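Local coordinates for protein chitinase (Thermococcus chitonophagus, PDB 5XSW) that probably hydrolyses chitin as an endochitinase, the crystallised chain being the C-terminal part of a longer protein, at residues 361-364 against 368-371; 331-336 against 372-377; 324-329 against 381-386. All blocks are in the same frame, centred on the assembly; numbering follows the deposited sequence.

In the fold
Along the chain contact 3 (324-329 with 381-386) encloses contact 2 (331-336 with 372-377), which encloses contact 1 (361-364 with 368-371). Contacts 2 and 3 both join helix 327-338 to helix 374-386, and their centres are about 11 Å apart. Contact 1 occupies the link into the latter helix, its centre about 7 Å from that of contact 2 and about 13 Å from that of contact 3. Contacts 1 and 2 meet through a probable hydrogen bond from Val375 to Glu369, whereas Leu362 N of contact 1 hydrogen-bonds to the carboxylate of Asp324 in contact 3. Contacts 1 and 2 hold glycan-pocket residues, so this helical framework probably helps to form the sugar site.

Contact 1. Residues 361-364 against 368-371. With NAG (2-acetamido-2-deoxy-beta-D-glucopyranose), chain C.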
loop_
_atom_site.group_PDB
_atom_site.type_symbol
_atom_site.label_atom_id
_atom_site.label_comp_id
_atom_site.label_asym_id
_atom_site.label_seq_id
_atom_site.Cartn_x
_atom_site.Cartn_y
_atom_site.Cartn_z
ATOM N N VAL A 361 15.980 27.590 -3.547
ATOM C CA VAL A 361 15.838 26.387 -2.702
ATOM C C VAL A 361 14.375 25.972 -2.802
ATOM O O VAL A 361 13.520 26.536 -2.126
ATOM C CB VAL A 361 16.217 26.659 -1.282
ATOM C CG1 VAL A 361 16.281 25.360 -0.452
ATOM C CG2 VAL A 361 17.585 27.383 -1.240
ATOM N N LEU A 362 14.102 24.981 -3.641
ATOM C CA LEU A 362 12.729 24.516 -3.883
ATOM C C LEU A 362 11.988 24.181 -2.568
ATOM O O LEU A 362 10.864 24.644 -2.359
ATOM C CB LEU A 362 12.765 23.321 -4.837
ATOM C CG LEU A 362 11.395 22.815 -5.279
ATOM C CD1 LEU A 362 10.720 23.780 -6.323
ATOM C CD2 LEU A 362 11.512 21.409 -5.838
ATOM N N TRP A 363 12.627 23.470 -1.640
ATOM C CA TRP A 363 11.856 22.951 -0.519
ATOM C C TRP A 363 11.406 24.081 0.400
ATOM O O TRP A 363 10.389 23.971 1.047
ATOM C CB TRP A 363 12.627 21.889 0.279
ATOM C CG TRP A 363 13.799 22.346 1.067
ATOM C CD1 TRP A 363 15.130 22.352 0.667
ATOM C CD2 TRP A 363 13.782 22.802 2.414
ATOM N NE1 TRP A 363 15.914 22.851 1.689
ATOM C CE2 TRP A 363 15.115 23.092 2.779
ATOM C CE3 TRP A 363 12.765 23.010 3.349
ATOM C CZ2 TRP A 363 15.449 23.581 4.028
ATOM C CZ3 TRP A 363 13.112 23.472 4.607
ATOM C CH2 TRP A 363 14.438 23.753 4.929
ATOM N N LYS A 364 12.152 25.177 0.442
ATOM C CA LYS A 364 11.752 26.316 1.278
ATOM C C LYS A 364 10.626 27.110 0.652
ATOM O O LYS A 364 9.738 27.598 1.342
ATOM C CB LYS A 364 12.955 27.223 1.542
ATOM C CG LYS A 364 13.931 26.609 2.537
ATOM C CD LYS A 364 15.018 27.643 2.847
ATOM C CE LYS A 364 16.204 27.002 3.557
ATOM N NZ LYS A 364 17.320 27.980 3.776
ATOM N N MET A 368 8.202 22.043 1.607
ATOM C CA MET A 368 8.364 20.603 1.433
ATOM C C MET A 368 9.420 20.052 2.377
ATOM O O MET A 368 10.259 19.258 1.997
ATOM C CB MET A 368 8.728 20.235 0.001
ATOM C CG MET A 368 8.042 21.025 -1.068
ATOM S SD MET A 368 8.951 20.784 -2.589
ATOM C CE MET A 368 9.202 19.029 -2.580
ATOM N N GLU A 369 9.401 20.522 3.607
ATOM C CA GLU A 369 10.327 20.023 4.594
ATOM C C GLU A 369 10.133 18.537 4.881
ATOM O O GLU A 369 11.083 17.826 5.168
ATOM C CB GLU A 369 10.245 20.830 5.879
ATOM C CG GLU A 369 11.426 20.570 6.782
ATOM C CD GLU A 369 11.776 21.747 7.654
ATOM O OE1 GLU A 369 10.980 22.695 7.711
ATOM O OE2 GLU A 369 12.844 21.706 8.283
ATOM N N GLY A 370 8.889 18.087 4.846
ATOM C CA GLY A 370 8.516 16.826 5.471
ATOM C C GLY A 370 8.524 16.864 7.006
ATOM O O GLY A 370 8.835 17.878 7.596
ATOM N N PHE A 371 8.233 15.749 7.668
ATOM C CA PHE A 371 8.313 15.732 9.145
ATOM C C PHE A 371 9.731 15.655 9.674
ATOM O O PHE A 371 10.544 14.919 9.119
ATOM C CB PHE A 371 7.524 14.537 9.708
ATOM C CG PHE A 371 6.019 14.654 9.497
ATOM C CD1 PHE A 371 5.324 15.727 10.029
ATOM C CD2 PHE A 371 5.326 13.714 8.759
ATOM C CE1 PHE A 371 3.945 15.863 9.834
ATOM C CE2 PHE A 371 3.952 13.839 8.558
ATOM C CZ PHE A 371 3.270 14.918 9.103
HETATM C C1 NAG C . 11.765 9.184 12.405
HETATM C C2 NAG C . 10.855 8.015 12.380
HETATM C C3 NAG C . 10.334 7.751 10.977
HETATM C C4 NAG C . 9.735 8.971 10.343
HETATM C C5 NAG C . 10.730 10.058 10.378
HETATM C C6 NAG C . 10.097 11.301 9.814
HETATM C C7 NAG C . 11.094 6.026 13.931
HETATM C C8 NAG C . 11.912 4.783 14.367
HETATM N N2 NAG C . 11.585 6.834 12.886
HETATM O O3 NAG C . 9.353 6.692 10.950
HETATM O O4 NAG C . 9.496 8.752 8.936
HETATM O O5 NAG C . 11.144 10.353 11.759
HETATM O O6 NAG C . 11.106 12.282 10.022
HETATM O O7 NAG C . 10.011 6.341 14.437
#
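Trp363, Met368 and Glu369 form a short-range contact between the short helix 362-365 and the loop that leads from it to helix 374-386, joining one backbone bond to side-chain packing. Met368 N gives its hydrogen to Trp363 O at 3.0 Å and 165°, which ties the loop back against the helix. Beside this bond CB of Trp363 and CB of Met368 stand 4.2 Å apart. The Met368 chain bends at its thioether, and SD comes within 4.2 Å of Leu362 CG, the two side chains crossing at a slant. Trp363 has its CG set between the backbone N and the carbonyl carbon (chi1 69°), and the indole then runs alongside Glu369, both side chains pointing the same way. CZ3 of Trp363 lies 3.7 Å from CD of Glu369, with ring and carboxylate planes inclined by 53°. Within the helix, Lys364 lays its CG over one face of the indole, 3.5 Å above the plane. Leu362 and Met368 also rest on helix 327-338, while Trp363 packs on Val375 and Pro376. At the far end of the loop, Phe371 O accepts a 2.8 Å hydrogen bond from NAG O6, and the same sugar is also hydrogen-bonded to Glu213 and Gln251 of this chain and to Arg338 of the second subunit. Phe371 stacks its ring on Phe371 of that subunit. The arrangement is a helix-to-loop connection that carries part of a glycan-binding site located at a subunit interface.

Contact 2. Residues 331-336 against 372-377; sequences IIDFGY and GGHVPT
Asp333, Val375 and His374 have the most surface buried here, in a helix-helix contact centred on a His-carboxylate hydrogen bond. Asp333 projects from helix 327-338 toward the first turn of helix 374-386, where His374 ND1 donates to its OD2 at 2.6 Å. The bond bends to 149° at the hydrogen; it meets the syn side of OD2 and runs close to the imidazole plane. The carboxylate is twisted 29° from the ring, and Asp333 OD1 comes within 3.0 Å of His374 CE1, so both oxygens follow the same ring edge. His374 is itself a glycan-pocket residue, touched by a bound NAG, and its NE2 is hydrogen-bonded to Glu213, also of the pocket. Asp333 thus acts as a second-shell residue that helps fix the rotation of His374. Both are buried, and Leu209 of helix 203-214 packs on each of them.

Val375 packs beside the polar pair. With CG1 anti to the backbone N (chi1 170°), CG2 turns toward helix 327-338 and lies 3.8 Å from Phe334 CB, near the plane of the phenyl ring at its edge. The helix start is tied down by Thr377: its OG1 and its N both donate to Gly373 O. Asp333 OD2, besides gripping the imidazole, lies just 3.2 Å from Val375 CA.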
loop_
_atom_site.group_PDB
_atom_site.type_symbol
_atom_site.label_atom_id
_atom_site.label_comp_id
_atom_site.label_asym_id
_atom_site.label_seq_id
_atom_site.Cartn_x
_atom_site.Cartn_y
_atom_site.Cartn_z
ATOM N N ILE A 331 12.258 16.708 -4.191
ATOM C CA ILE A 331 10.916 16.230 -4.563
ATOM C C ILE A 331 10.795 14.740 -4.227
ATOM O O ILE A 331 9.830 14.277 -3.591
ATOM C CB ILE A 331 10.653 16.439 -6.032
ATOM C CG1 ILE A 331 10.534 17.949 -6.321
ATOM C CG2 ILE A 331 9.345 15.733 -6.473
ATOM C CD1 ILE A 331 10.461 18.305 -7.801
ATOM N N ILE A 332 11.784 13.984 -4.654
ATOM C CA ILE A 332 11.748 12.544 -4.418
ATOM C C ILE A 332 11.820 12.235 -2.890
ATOM O O ILE A 332 11.076 11.381 -2.415
ATOM C CB ILE A 332 12.908 11.802 -5.158
ATOM C CG1 ILE A 332 12.749 11.826 -6.689
ATOM C CG2 ILE A 332 13.017 10.313 -4.727
ATOM C CD1 ILE A 332 11.374 11.399 -7.218
ATOM N N ASP A 333 12.707 12.896 -2.148
ATOM C CA ASP A 333 12.755 12.673 -0.705
ATOM C C ASP A 333 11.445 13.127 -0.017
ATOM O O ASP A 333 10.945 12.479 0.887
ATOM C CB ASP A 333 13.893 13.430 -0.058
ATOM C CG ASP A 333 14.004 13.113 1.396
ATOM O OD1 ASP A 333 14.393 11.968 1.688
ATOM O OD2 ASP A 333 13.623 13.937 2.275
ATOM N N PHE A 334 10.922 14.276 -0.411
ATOM C CA PHE A 334 9.637 14.706 0.161
ATOM C C PHE A 334 8.519 13.663 -0.065
ATOM O O PHE A 334 7.755 13.354 0.840
ATOM C CB PHE A 334 9.243 16.094 -0.427
ATOM C CG PHE A 334 7.893 16.601 0.050
ATOM C CD1 PHE A 334 7.740 17.085 1.354
ATOM C CD2 PHE A 334 6.816 16.556 -0.788
ATOM C CE1 PHE A 334 6.494 17.562 1.788
ATOM C CE2 PHE A 334 5.580 17.053 -0.398
ATOM C CZ PHE A 334 5.407 17.549 0.902
ATOM N N GLY A 335 8.438 13.120 -1.273
ATOM C CA GLY A 335 7.456 12.126 -1.665
ATOM C C GLY A 335 7.665 10.828 -0.858
ATOM O O GLY A 335 6.734 10.033 -0.619
ATOM N N TYR A 336 8.906 10.570 -0.497
ATOM C CA TYR A 336 9.212 9.329 0.263
ATOM C C TYR A 336 8.632 9.450 1.641
ATOM O O TYR A 336 8.002 8.503 2.157
ATOM C CB TYR A 336 10.711 9.100 0.380
ATOM C CG TYR A 336 11.026 7.769 1.095
ATOM C CD1 TYR A 336 11.102 6.589 0.382
ATOM C CD2 TYR A 336 11.270 7.752 2.457
ATOM C CE1 TYR A 336 11.424 5.369 1.008
ATOM C CE2 TYR A 336 11.574 6.553 3.122
ATOM C CZ TYR A 336 11.632 5.376 2.392
ATOM O OH TYR A 336 11.942 4.200 3.038
ATOM N N GLY A 372 10.015 16.389 10.754
ATOM C CA GLY A 372 11.296 16.261 11.451
ATOM C C GLY A 372 12.456 16.748 10.595
ATOM O O GLY A 372 13.560 16.205 10.665
ATOM N N GLY A 373 12.218 17.747 9.745
ATOM C CA GLY A 373 13.298 18.311 8.919
ATOM C C GLY A 373 13.850 17.273 7.940
ATOM O O GLY A 373 15.036 17.325 7.568
ATOM N N HIS A 374 12.964 16.393 7.463
ATOM C CA HIS A 374 13.361 15.236 6.663
ATOM C C HIS A 374 14.163 15.652 5.413
ATOM O O HIS A 374 15.260 15.149 5.181
ATOM C CB HIS A 374 12.109 14.429 6.225
ATOM C CG HIS A 374 12.412 13.040 5.751
ATOM N ND1 HIS A 374 12.978 12.786 4.511
ATOM C CD2 HIS A 374 12.189 11.827 6.324
ATOM C CE1 HIS A 374 13.062 11.477 4.323
ATOM N NE2 HIS A 374 12.609 10.868 5.419
ATOM N N VAL A 375 13.606 16.551 4.599
ATOM C CA VAL A 375 14.246 16.925 3.323
ATOM C C VAL A 375 15.618 17.642 3.531
ATOM O O VAL A 375 16.626 17.185 2.991
ATOM C CB VAL A 375 13.296 17.794 2.424
ATOM C CG1 VAL A 375 14.057 18.401 1.186
ATOM C CG2 VAL A 375 12.171 16.904 1.924
ATOM N N PRO A 376 15.669 18.723 4.323
ATOM C CA PRO A 376 16.997 19.334 4.496
ATOM C C PRO A 376 18.026 18.378 5.154
ATOM O O PRO A 376 19.202 18.457 4.853
ATOM C CB PRO A 376 16.732 20.541 5.436
ATOM C CG PRO A 376 15.401 20.211 6.147
ATOM C CD PRO A 376 14.609 19.481 5.044
ATOM N N THR A 377 17.605 17.528 6.068
ATOM C CA THR A 377 18.556 16.575 6.668
ATOM C C THR A 377 19.140 15.630 5.615
ATOM O O THR A 377 20.356 15.450 5.540
ATOM C CB THR A 377 17.878 15.726 7.782
ATOM O OG1 THR A 377 17.357 16.599 8.802
ATOM C CG2 THR A 377 18.873 14.719 8.450
#

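Contact 3. Residues 324-329 against 381-386; sequences DPWAET and ITATMD
One tryptophan carries this entire contact: Trp326, at the N-cap of helix 327-338, spans to helix 374-386 with its benzo ring, and no hydrogen bond crosses between the segments. The nearest pair of CA atoms, those of Trp326 and Ala383, is 9.5 Å apart. The indole fills that distance. Its CZ2 comes to 3.5 Å from Ala383 CB, the tightest touch, where the small methyl admits the large ring. Thr382 CG2 lies in the indole plane at its edge, 4.0 Å from CZ3. From the next turn Asp386 brings OD2 to 3.8 Å from Trp326 CH2, its carboxylate only 18° from parallel to the indole; its OD1 is held by Asn204 and Asn202. Trp326 CG stands anti to its own carbonyl carbon (chi1 -77°), which sends the ring out toward the other helix. The backbone from which the ring springs is held by an Asx turn, Trp326 N donating to Asp324 OD1 at 2.8 Å and 157°, inside a type I turn from Asp324 to Ala327. Replacing Trp326 by an alanine would probably open a gap beside Ala383 and Thr382 and remove much of the apolar packing at this end of the helix pair. Around the contact, Trp326 and Thr329 also pack on Ile379 of helix 374-386, Thr382 rests on helix 203-214, and helix 313-321 lies against Ala327 and Glu328.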
loop_
_atom_site.group_PDB
_atom_site.type_symbol
_atom_site.label_atom_id
_atom_site.label_comp_id
_atom_site.label_asym_id
_atom_site.label_seq_id
_atom_site.Cartn_x
_atom_site.Cartn_y
_atom_site.Cartn_z
ATOM N N ASP A 324 17.352 25.318 -8.605
ATOM C CA ASP A 324 17.887 24.581 -7.445
ATOM C C ASP A 324 18.475 23.262 -7.993
ATOM O O ASP A 324 17.760 22.413 -8.569
ATOM C CB ASP A 324 16.764 24.331 -6.398
ATOM C CG ASP A 324 17.235 23.540 -5.174
ATOM O OD1 ASP A 324 18.363 23.005 -5.147
ATOM O OD2 ASP A 324 16.462 23.485 -4.205
ATOM N N PRO A 325 19.789 23.106 -7.896
ATOM C CA PRO A 325 20.359 21.901 -8.487
ATOM C C PRO A 325 19.953 20.587 -7.706
ATOM O O PRO A 325 20.124 19.489 -8.208
ATOM C CB PRO A 325 21.872 22.167 -8.397
ATOM C CG PRO A 325 22.016 23.013 -7.191
ATOM C CD PRO A 325 20.798 23.930 -7.210
ATOM N N TRP A 326 19.391 20.729 -6.519
ATOM C CA TRP A 326 18.984 19.554 -5.724
ATOM C C TRP A 326 17.452 19.363 -5.825
ATOM O O TRP A 326 16.872 18.553 -5.079
ATOM C CB TRP A 326 19.437 19.735 -4.276
ATOM C CG TRP A 326 20.897 19.487 -4.040
ATOM C CD1 TRP A 326 21.929 20.383 -4.205
ATOM C CD2 TRP A 326 21.499 18.263 -3.599
ATOM N NE1 TRP A 326 23.131 19.776 -3.902
ATOM C CE2 TRP A 326 22.898 18.484 -3.521
ATOM C CE3 TRP A 326 20.995 17.003 -3.278
ATOM C CZ2 TRP A 326 23.798 17.486 -3.129
ATOM C CZ3 TRP A 326 21.886 16.019 -2.877
ATOM C CH2 TRP A 326 23.269 16.261 -2.814
ATOM N N ALA A 327 16.806 20.103 -6.745
ATOM C CA ALA A 327 15.352 20.062 -6.862
ATOM C C ALA A 327 14.776 18.621 -6.991
ATOM O O ALA A 327 13.861 18.295 -6.263
ATOM C CB ALA A 327 14.874 20.890 -8.048
ATOM N N GLU A 328 15.282 17.799 -7.913
ATOM C CA GLU A 328 14.756 16.474 -8.105
ATOM C C GLU A 328 14.842 15.648 -6.786
ATOM O O GLU A 328 13.876 14.960 -6.359
ATOM C CB GLU A 328 15.499 15.746 -9.221
ATOM C CG GLU A 328 15.012 14.278 -9.354
ATOM C CD GLU A 328 15.649 13.512 -10.503
ATOM O OE1 GLU A 328 16.886 13.668 -10.705
ATOM O OE2 GLU A 328 14.942 12.727 -11.150
ATOM N N THR A 329 16.007 15.705 -6.176
ATOM C CA THR A 329 16.279 14.949 -4.929
ATOM C C THR A 329 15.335 15.423 -3.810
ATOM O O THR A 329 14.839 14.620 -3.020
ATOM C CB THR A 329 17.775 15.081 -4.505
ATOM O OG1 THR A 329 18.588 14.489 -5.550
ATOM C CG2 THR A 329 18.015 14.318 -3.184
ATOM N N ILE A 381 23.036 15.624 4.326
ATOM C CA ILE A 381 23.936 14.476 4.567
ATOM C C ILE A 381 24.428 13.874 3.242
ATOM O O ILE A 381 25.616 13.512 3.118
ATOM C CB ILE A 381 23.237 13.386 5.464
ATOM C CG1 ILE A 381 23.035 13.957 6.867
ATOM C CG2 ILE A 381 24.073 12.087 5.546
ATOM C CD1 ILE A 381 22.286 12.983 7.857
ATOM N N THR A 382 23.544 13.750 2.257
ATOM C CA THR A 382 23.965 13.237 0.953
ATOM C C THR A 382 25.098 14.130 0.388
ATOM O O THR A 382 26.114 13.607 -0.116
ATOM C CB THR A 382 22.774 13.199 -0.053
ATOM O OG1 THR A 382 21.707 12.433 0.523
ATOM C CG2 THR A 382 23.131 12.565 -1.416
ATOM N N ALA A 383 24.893 15.453 0.428
ATOM C CA ALA A 383 25.903 16.401 -0.086
ATOM C C ALA A 383 27.232 16.241 0.689
ATOM O O ALA A 383 28.294 16.180 0.095
ATOM C CB ALA A 383 25.387 17.864 0.017
ATOM N N THR A 384 27.171 16.180 2.010
ATOM C CA THR A 384 28.390 15.999 2.836
ATOM C C THR A 384 29.126 14.696 2.543
ATOM O O THR A 384 30.348 14.683 2.444
ATOM C CB THR A 384 28.036 16.076 4.339
ATOM O OG1 THR A 384 27.357 17.330 4.555
ATOM C CG2 THR A 384 29.291 16.028 5.247
ATOM N N MET A 385 28.389 13.597 2.411
ATOM C CA MET A 385 28.994 12.323 2.052
ATOM C C MET A 385 29.630 12.383 0.664
ATOM O O MET A 385 30.721 11.856 0.448
ATOM C CB MET A 385 27.930 11.209 2.091
ATOM C CG MET A 385 27.482 10.907 3.527
ATOM S SD MET A 385 26.254 9.605 3.512
ATOM C CE MET A 385 27.312 8.133 3.386
ATOM N N ASP A 386 28.922 12.993 -0.272
ATOM C CA ASP A 386 29.419 13.141 -1.662
ATOM C C ASP A 386 30.802 13.850 -1.704
ATOM O O ASP A 386 31.591 13.597 -2.608
ATOM C CB ASP A 386 28.495 13.999 -2.506
ATOM C CG ASP A 386 27.154 13.326 -2.894
ATOM O OD1 ASP A 386 26.990 12.074 -2.813
ATOM O OD2 ASP A 386 26.289 14.099 -3.376
#